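Long-range contacts in Fe(2+) transporter FeoB (Legionella pneumophila, PDB 3IBY), which probably transports ferrous iron across the inner membrane in a GTP-driven uptake system, this chain being its cytosolic G domain and helical GDI domain: residues Q105-G110 and Q166-L171; Q180-D185 and T230-D235. One frame throughout, in Å; residues are numbered along the deposited sequence.

Contact 1. Residues Q105-G110 and Q166-L171; sequences QLFELG and QKIKPL
The carboxylate of Glu108, a residue whose CG lies 4.5 Å from Pro170 CB, is gripped by two arginines: Arg206 pairs with OE1 and Arg242 with OE2. Both come from helices of the GDI domain (197-209 and 234-253), which ties this turn of the G domain to it. Ile168 CG2 sits 4.0 Å above the centre of the Phe107 ring, 7° off the ring normal, a CH-pi contact over one face. With chi1 at -37°, CG1 of Ile168 lies beside the backbone N and CG2 roughly anti to it, which sets the methyl over the ring, while CD1 reaches Phe107 CE1 at 4.1 Å. Leu171 CG approaches Phe107 CD2 obliquely, also at 4.1 Å. Lys167 lies along Gly110: its CB is 3.2 Å from Gly110 O, and a bend at chi3 (-82°) brings CE to 3.5 Å from Gly110 CA. A type I turn from Leu106 to Leu109 carries Phe107 and Glu108 at its two middle positions. Cys141 and Val113 touch both Phe107 and Ile168. The contact belongs to the P-loop G-domain fold: the turn joining helix 96-106 to strand 113-118 is covered by the linker leading to the GDI helices.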
loop_
_atom_site.group_PDB
_atom_site.type_symbol
_atom_site.label_atom_id
_atom_site.label_comp_id
_atom_site.label_asym_id
_atom_site.label_seq_id
_atom_site.Cartn_x
_atom_site.Cartn_y
_atom_site.Cartn_z
ATOM N N GLN A 105 -3.614 4.134 -1.430
ATOM C CA GLN A 105 -4.140 3.162 -2.402
ATOM C C GLN A 105 -4.360 1.773 -1.758
ATOM O O GLN A 105 -5.408 1.171 -1.961
ATOM C CB GLN A 105 -3.246 3.043 -3.655
ATOM C CG GLN A 105 -3.159 4.293 -4.519
ATOM C CD GLN A 105 -2.232 4.115 -5.740
ATOM O OE1 GLN A 105 -1.342 3.287 -5.706
ATOM N NE2 GLN A 105 -2.434 4.920 -6.807
ATOM N N LEU A 106 -3.385 1.301 -0.978
ATOM C CA LEU A 106 -3.466 0.016 -0.236
ATOM C C LEU A 106 -4.627 -0.077 0.742
ATOM O O LEU A 106 -5.284 -1.089 0.818
ATOM C CB LEU A 106 -2.192 -0.177 0.560
ATOM C CG LEU A 106 -0.859 -0.308 -0.172
ATOM C CD1 LEU A 106 0.276 -0.506 0.884
ATOM C CD2 LEU A 106 -0.836 -1.453 -1.186
ATOM N N PHE A 107 -4.849 0.980 1.519
ATOM C CA PHE A 107 -6.029 1.120 2.399
ATOM C C PHE A 107 -7.352 0.949 1.690
ATOM O O PHE A 107 -8.352 0.755 2.343
ATOM C CB PHE A 107 -6.114 2.536 2.984
ATOM C CG PHE A 107 -5.117 2.830 4.055
ATOM C CD1 PHE A 107 -4.086 1.939 4.373
ATOM C CD2 PHE A 107 -5.188 4.036 4.742
ATOM C CE1 PHE A 107 -3.212 2.221 5.357
ATOM C CE2 PHE A 107 -4.256 4.332 5.721
ATOM C CZ PHE A 107 -3.280 3.414 6.016
ATOM N N GLU A 108 -7.381 1.102 0.372
ATOM C CA GLU A 108 -8.607 0.916 -0.400
ATOM C C GLU A 108 -8.836 -0.563 -0.742
ATOM O O GLU A 108 -9.815 -0.875 -1.384
ATOM C CB GLU A 108 -8.559 1.765 -1.691
ATOM C CG GLU A 108 -8.062 3.225 -1.510
ATOM C CD GLU A 108 -8.200 4.106 -2.755
ATOM O OE1 GLU A 108 -8.151 3.606 -3.888
ATOM O OE2 GLU A 108 -8.359 5.345 -2.616
ATOM N N LEU A 109 -7.929 -1.463 -0.363
ATOM C CA LEU A 109 -8.175 -2.917 -0.522
ATOM C C LEU A 109 -9.122 -3.510 0.555
ATOM O O LEU A 109 -9.730 -4.547 0.375
ATOM C CB LEU A 109 -6.854 -3.700 -0.490
ATOM C CG LEU A 109 -5.917 -3.456 -1.667
ATOM C CD1 LEU A 109 -4.461 -3.762 -1.293
ATOM C CD2 LEU A 109 -6.345 -4.248 -2.899
ATOM N N GLY A 110 -9.222 -2.875 1.701
ATOM C CA GLY A 110 -9.995 -3.456 2.782
ATOM C C GLY A 110 -9.329 -4.657 3.417
ATOM O O GLY A 110 -9.973 -5.456 4.073
ATOM N N GLN A 166 -7.828 -6.123 11.800
ATOM C CA GLN A 166 -8.879 -5.159 11.448
ATOM C C GLN A 166 -8.555 -4.493 10.127
ATOM O O GLN A 166 -7.416 -4.107 9.900
ATOM C CB GLN A 166 -9.002 -4.082 12.521
ATOM C CG GLN A 166 -10.135 -4.283 13.515
ATOM C CD GLN A 166 -10.367 -3.027 14.328
ATOM O OE1 GLN A 166 -9.414 -2.333 14.693
ATOM N NE2 GLN A 166 -11.629 -2.713 14.590
ATOM N N LYS A 167 -9.541 -4.366 9.253
ATOM C CA LYS A 167 -9.342 -3.687 7.974
ATOM C C LYS A 167 -9.401 -2.167 8.157
ATOM O O LYS A 167 -9.904 -1.654 9.161
ATOM C CB LYS A 167 -10.367 -4.160 6.922
ATOM C CG LYS A 167 -11.770 -3.642 7.131
ATOM C CD LYS A 167 -12.778 -4.377 6.281
ATOM C CE LYS A 167 -12.826 -3.833 4.879
ATOM N NZ LYS A 167 -14.136 -4.175 4.279
ATOM N N ILE A 168 -8.902 -1.445 7.170
ATOM C CA ILE A 168 -8.732 -0.023 7.317
ATOM C C ILE A 168 -9.683 0.739 6.430
ATOM O O ILE A 168 -10.168 0.225 5.426
ATOM C CB ILE A 168 -7.278 0.378 7.043
ATOM C CG1 ILE A 168 -6.350 -0.714 7.603
ATOM C CG2 ILE A 168 -6.959 1.775 7.666
ATOM C CD1 ILE A 168 -5.063 -0.217 8.134
ATOM N N LYS A 169 -9.989 1.959 6.850
ATOM C CA LYS A 169 -10.882 2.827 6.090
ATOM C C LYS A 169 -10.059 3.491 5.040
ATOM O O LYS A 169 -8.924 3.909 5.331
ATOM C CB LYS A 169 -11.482 3.928 6.970
ATOM C CG LYS A 169 -12.941 3.716 7.368
ATOM C CD LYS A 169 -13.776 5.048 7.425
ATOM C CE LYS A 169 -13.957 5.715 6.033
ATOM N NZ LYS A 169 -14.399 4.794 4.921
ATOM N N PRO A 170 -10.607 3.619 3.827
ATOM C CA PRO A 170 -9.943 4.526 2.894
ATOM C C PRO A 170 -9.838 5.907 3.525
ATOM O O PRO A 170 -10.686 6.280 4.366
ATOM C CB PRO A 170 -10.870 4.564 1.677
ATOM C CG PRO A 170 -11.702 3.345 1.760
ATOM C CD PRO A 170 -11.733 2.901 3.220
ATOM N N LEU A 171 -8.797 6.638 3.153
ATOM C CA LEU A 171 -8.673 8.012 3.577
ATOM C C LEU A 171 -9.817 8.803 2.966
ATOM O O LEU A 171 -10.266 8.480 1.880
ATOM C CB LEU A 171 -7.341 8.591 3.131
ATOM C CG LEU A 171 -6.071 7.919 3.645
ATOM C CD1 LEU A 171 -4.870 8.416 2.862
ATOM C CD2 LEU A 171 -5.923 8.182 5.141
#

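Contact 2. Residues Q180-D185 and T230-D235; sequences QQILND and TEQNLD
Thr230, just beyond helix 219-229, turns toward Ile182, and the two side chains meet tip to tip with OG1 3.9 Å from Ile182 CD1. The hydroxyl is bonded to Leu227 O one turn back, so it meets the methyl only by van der Waals contact. Glu231 then leaves the helix with positive phi (54°), carrying the chain round the corner. Gln232 follows, offering aliphatic carbon: CG comes 4.1 Å from the same Ile182 CD1, and the bend at chi2 (-78°) turns the amide off that line. Past Asn233 at the N-cap position, Leu234, in the first turn of the next helix, makes its part of the contact through one methyl, CD2. This atom is 4.0 Å from Ile182 CG2, the two side chains sliding past each other in opposite directions, and 4.2 Å from Leu183 CD2. Ile182 thus divides its branches, CD1 to the corner residues and CG2 to the helix start. Leu227 of helix 219-229 touches Ile182 and Leu234, while Ala208 of helix 197-209 touches Leu183 and Leu234; these two helices flank the junction where the corner between helices 219-229 and 234-253 packs on helix 177-193.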
loop_
_atom_site.group_PDB
_atom_site.type_symbol
_atom_site.label_atom_id
_atom_site.label_comp_id
_atom_site.label_asym_id
_atom_site.label_seq_id
_atom_site.Cartn_x
_atom_site.Cartn_y
_atom_site.Cartn_z
ATOM N N GLN A 180 -17.140 12.785 -8.004
ATOM C CA GLN A 180 -17.622 11.821 -7.021
ATOM C C GLN A 180 -18.776 11.025 -7.639
ATOM O O GLN A 180 -18.859 9.813 -7.517
ATOM C CB GLN A 180 -18.006 12.521 -5.711
ATOM C CG GLN A 180 -18.055 11.579 -4.475
ATOM C CD GLN A 180 -16.679 10.916 -4.100
ATOM O OE1 GLN A 180 -16.553 9.667 -4.070
ATOM N NE2 GLN A 180 -15.657 11.757 -3.799
ATOM N N GLN A 181 -19.639 11.728 -8.349
ATOM C CA GLN A 181 -20.718 11.100 -9.070
ATOM C C GLN A 181 -20.187 9.923 -9.924
ATOM O O GLN A 181 -20.732 8.821 -9.873
ATOM C CB GLN A 181 -21.440 12.158 -9.924
ATOM C CG GLN A 181 -22.892 11.825 -10.340
ATOM C CD GLN A 181 -23.061 11.433 -11.825
ATOM O OE1 GLN A 181 -22.167 11.653 -12.670
ATOM N NE2 GLN A 181 -24.234 10.873 -12.146
ATOM N N ILE A 182 -19.107 10.146 -10.678
ATOM C CA ILE A 182 -18.606 9.148 -11.637
ATOM C C ILE A 182 -18.053 7.928 -10.921
ATOM O O ILE A 182 -18.301 6.812 -11.338
ATOM C CB ILE A 182 -17.491 9.719 -12.573
ATOM C CG1 ILE A 182 -18.058 10.767 -13.521
ATOM C CG2 ILE A 182 -16.845 8.591 -13.418
ATOM C CD1 ILE A 182 -16.999 11.567 -14.272
ATOM N N LEU A 183 -17.286 8.153 -9.859
ATOM C CA LEU A 183 -16.753 7.062 -9.062
ATOM C C LEU A 183 -17.871 6.251 -8.382
ATOM O O LEU A 183 -17.741 5.020 -8.243
ATOM C CB LEU A 183 -15.765 7.571 -8.004
ATOM C CG LEU A 183 -14.372 8.123 -8.375
ATOM C CD1 LEU A 183 -13.747 8.731 -7.128
ATOM C CD2 LEU A 183 -13.390 7.081 -9.000
ATOM N N ASN A 184 -18.962 6.903 -7.964
ATOM C CA ASN A 184 -20.056 6.161 -7.329
ATOM C C ASN A 184 -20.887 5.351 -8.350
ATOM O O ASN A 184 -21.396 4.270 -8.017
ATOM C CB ASN A 184 -20.944 7.079 -6.468
ATOM C CG ASN A 184 -20.171 7.793 -5.358
ATOM O OD1 ASN A 184 -19.178 7.302 -4.829
ATOM N ND2 ASN A 184 -20.630 8.967 -5.016
ATOM N N ASP A 185 -21.023 5.863 -9.583
ATOM C CA ASP A 185 -21.641 5.086 -10.691
ATOM C C ASP A 185 -20.748 3.879 -11.011
ATOM O O ASP A 185 -21.202 2.746 -11.133
ATOM C CB ASP A 185 -21.858 5.932 -11.968
ATOM C CG ASP A 185 -23.199 6.692 -11.973
ATOM O OD1 ASP A 185 -23.323 7.700 -12.717
ATOM O OD2 ASP A 185 -24.127 6.291 -11.232
ATOM N N THR A 230 -16.339 10.964 -20.806
ATOM C CA THR A 230 -16.859 11.994 -19.901
ATOM C C THR A 230 -15.995 13.259 -19.996
ATOM O O THR A 230 -16.376 14.302 -19.448
ATOM C CB THR A 230 -16.938 11.558 -18.429
ATOM O OG1 THR A 230 -15.610 11.492 -17.892
ATOM C CG2 THR A 230 -17.695 10.217 -18.278
ATOM N N GLU A 231 -14.842 13.158 -20.685
ATOM C CA GLU A 231 -13.946 14.300 -20.990
ATOM C C GLU A 231 -13.577 15.049 -19.715
ATOM O O GLU A 231 -13.481 16.273 -19.735
ATOM C CB GLU A 231 -14.577 15.269 -22.014
ATOM C CG GLU A 231 -15.442 14.608 -23.106
ATOM C CD GLU A 231 -15.111 15.082 -24.515
ATOM O OE1 GLU A 231 -13.957 14.884 -24.941
ATOM O OE2 GLU A 231 -15.995 15.635 -25.206
ATOM N N GLN A 232 -13.396 14.310 -18.613
ATOM C CA GLN A 232 -13.173 14.920 -17.291
ATOM C C GLN A 232 -11.731 14.833 -16.808
ATOM O O GLN A 232 -11.364 15.597 -15.911
ATOM C CB GLN A 232 -14.083 14.292 -16.216
ATOM C CG GLN A 232 -15.483 14.944 -16.084
ATOM C CD GLN A 232 -15.524 16.281 -15.306
ATOM O OE1 GLN A 232 -14.806 16.484 -14.314
ATOM N NE2 GLN A 232 -16.396 17.187 -15.755
ATOM N N ASN A 233 -10.928 13.910 -17.374
ATOM C CA ASN A 233 -9.561 13.614 -16.874
ATOM C C ASN A 233 -9.605 13.142 -15.442
ATOM O O ASN A 233 -8.841 13.595 -14.591
ATOM C CB ASN A 233 -8.625 14.828 -16.907
ATOM C CG ASN A 233 -8.503 15.440 -18.253
ATOM O OD1 ASN A 233 -7.884 16.502 -18.389
ATOM N ND2 ASN A 233 -9.085 14.792 -19.274
ATOM N N LEU A 234 -10.507 12.235 -15.160
ATOM C CA LEU A 234 -10.557 11.698 -13.825
ATOM C C LEU A 234 -9.142 11.446 -13.261
ATOM O O LEU A 234 -8.877 11.729 -12.087
ATOM C CB LEU A 234 -11.370 10.415 -13.836
ATOM C CG LEU A 234 -12.203 10.157 -12.611
ATOM C CD1 LEU A 234 -13.201 11.295 -12.420
ATOM C CD2 LEU A 234 -12.901 8.812 -12.776
ATOM N N ASP A 235 -8.222 10.939 -14.086
ATOM C CA ASP A 235 -6.910 10.490 -13.542
ATOM C C ASP A 235 -6.233 11.633 -12.829
ATOM O O ASP A 235 -5.877 11.541 -11.649
ATOM C CB ASP A 235 -5.967 9.832 -14.578
ATOM C CG ASP A 235 -5.737 10.674 -15.826
ATOM O OD1 ASP A 235 -4.697 10.457 -16.497
ATOM O OD2 ASP A 235 -6.587 11.531 -16.149
#

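The two contacts follow one another along the chain, with centres about 21 Å apart and nearest atoms about 8 Å apart. Contact 1 lies closer to the middle of the molecule, where a turn of the G domain meets the linker; contact 2 lies farther out, in the all-helical part, where a corner between two helices meets a third. Both are partly buried. An aromatic face, backbone carbonyls and a charge answered by arginines mark contact 1, whereas contact 2 is chiefly aliphatic, with branched methyls and one hydroxyl satisfied locally. Helices 197-209 and 234-253 border both contacts, giving charge at the first and, at the second, apolar surface.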